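Local coordinates for WZI (Escherichia coli, PDB 2YNK), which is an outer-membrane, carbohydrate-binding beta-barrel that takes part in assembling the group 1 capsule of the bacterium, at residues E51-V54 with L55-N59. Numbering follows the deposited sequence.
Sequences EQVV and LARIN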
loop_
_atom_site.group_PDB
_atom_site.type_symbol
_atom_site.label_atom_id
_atom_site.label_comp_id
_atom_site.label_asym_id
_atom_site.label_seq_id
_atom_site.Cartn_x
_atom_site.Cartn_y
_atom_site.Cartn_z
ATOM N N GLU A 51 -9.952 -21.324 -9.901
ATOM C CA GLU A 51 -10.625 -20.419 -8.971
ATOM C C GLU A 51 -10.793 -20.991 -7.559
ATOM O O GLU A 51 -10.828 -20.238 -6.586
ATOM C CB GLU A 51 -11.972 -19.967 -9.545
ATOM C CG GLU A 51 -11.818 -19.125 -10.804
ATOM C CD GLU A 51 -13.128 -18.816 -11.495
ATOM O OE1 GLU A 51 -14.098 -19.607 -11.379
ATOM O OE2 GLU A 51 -13.171 -17.776 -12.185
ATOM N N GLN A 52 -10.879 -22.311 -7.441
ATOM C CA GLN A 52 -11.013 -22.940 -6.127
ATOM C C GLN A 52 -9.656 -22.943 -5.439
ATOM O O GLN A 52 -9.566 -22.739 -4.234
ATOM C CB GLN A 52 -11.579 -24.358 -6.247
ATOM C CG GLN A 52 -12.757 -24.457 -7.213
ATOM C CD GLN A 52 -13.839 -25.430 -6.773
ATOM O OE1 GLN A 52 -14.195 -26.361 -7.507
ATOM N NE2 GLN A 52 -14.382 -25.208 -5.578
ATOM N N VAL A 53 -8.604 -23.156 -6.225
ATOM C CA VAL A 53 -7.228 -23.076 -5.732
ATOM C C VAL A 53 -6.927 -21.706 -5.105
ATOM O O VAL A 53 -6.446 -21.622 -3.977
ATOM C CB VAL A 53 -6.211 -23.339 -6.868
ATOM C CG1 VAL A 53 -4.794 -22.994 -6.427
ATOM C CG2 VAL A 53 -6.292 -24.783 -7.335
ATOM N N VAL A 54 -7.222 -20.635 -5.831
ATOM C CA VAL A 54 -7.007 -19.301 -5.289
ATOM C C VAL A 54 -7.857 -19.099 -4.035
ATOM O O VAL A 54 -7.329 -18.721 -3.001
ATOM C CB VAL A 54 -7.273 -18.185 -6.324
ATOM C CG1 VAL A 54 -7.130 -16.819 -5.673
ATOM C CG2 VAL A 54 -6.320 -18.306 -7.509
ATOM N N LEU A 55 -9.159 -19.365 -4.123
ATOM C CA LEU A 55 -10.061 -19.253 -2.964
ATOM C C LEU A 55 -9.512 -19.880 -1.681
ATOM O O LEU A 55 -9.547 -19.265 -0.615
ATOM C CB LEU A 55 -11.426 -19.903 -3.264
ATOM C CG LEU A 55 -12.502 -19.024 -3.906
ATOM C CD1 LEU A 55 -13.830 -19.765 -3.938
ATOM C CD2 LEU A 55 -12.649 -17.693 -3.177
ATOM N N ALA A 56 -9.024 -21.109 -1.781
ATOM C CA ALA A 56 -8.579 -21.843 -0.598
ATOM C C ALA A 56 -7.379 -21.154 0.039
ATOM O O ALA A 56 -7.147 -21.266 1.246
ATOM C CB ALA A 56 -8.240 -23.287 -0.961
ATOM N N ARG A 57 -6.633 -20.428 -0.792
ATOM C CA ARG A 57 -5.420 -19.721 -0.373
ATOM C C ARG A 57 -5.733 -18.545 0.542
ATOM O O ARG A 57 -4.973 -18.268 1.462
ATOM C CB ARG A 57 -4.627 -19.261 -1.608
ATOM C CG ARG A 57 -3.178 -19.732 -1.632
ATOM C CD ARG A 57 -2.754 -20.219 -3.010
ATOM N NE ARG A 57 -2.889 -19.185 -4.036
ATOM C CZ ARG A 57 -2.714 -19.387 -5.345
ATOM N NH1 ARG A 57 -2.388 -20.589 -5.820
ATOM N NH2 ARG A 57 -2.860 -18.370 -6.193
ATOM N N ILE A 58 -6.859 -17.870 0.322
ATOM C CA ILE A 58 -7.208 -16.688 1.132
ATOM C C ILE A 58 -7.153 -16.928 2.644
ATOM O O ILE A 58 -6.436 -16.230 3.353
ATOM C CB ILE A 58 -8.588 -16.111 0.771
ATOM C CG1 ILE A 58 -8.659 -15.727 -0.721
ATOM C CG2 ILE A 58 -8.919 -14.913 1.655
ATOM C CD1 ILE A 58 -7.481 -14.957 -1.271
ATOM N N ASN A 59 -7.899 -17.903 3.144
ATOM C CA ASN A 59 -7.880 -18.201 4.586
ATOM C C ASN A 59 -6.548 -18.794 5.058
ATOM O O ASN A 59 -6.118 -18.555 6.190
ATOM C CB ASN A 59 -9.046 -19.130 4.970
ATOM C CG ASN A 59 -10.349 -18.374 5.178
ATOM O OD1 ASN A 59 -10.346 -17.195 5.554
ATOM N ND2 ASN A 59 -11.470 -19.052 4.948
#
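L55 N donates to E51 O at 3.1 Å and A56 N to Q52 O at 3.0 Å, the i to i+4 pattern of an alpha-helix, here just over two turns of the helix 49-65 that precedes the first strand of the barrel. The next donor departs from it: R57 N makes a 2.9 Å bond to V54 O, an i to i+3 link bent to 132° at the hydrogen, while its 3.4 Å bond to V53 O is weak, as is that from I58 N to V54 O. The i to i+3 bond gives this point some 3-10 character. R57 runs back along the axis toward the preceding turn, its chain bent at chi2 and chi3, which sets one face of the guanidinium over V54 CA, offset toward the rim. V54 CG2 lies 3.7 Å from R57 NH2. A salt bridge from NE to D13 fastens the group to helix 8-19. E51 points its carboxylate away from this turn, pairing with R20 and accepting bonds from the backbone N of S47 and Y48. L55 and I58 both pack on L41 of helix 34-42. V53, with CG1 anti to its own N (chi1 169°), places that methyl 3.5 Å from R57 NH1.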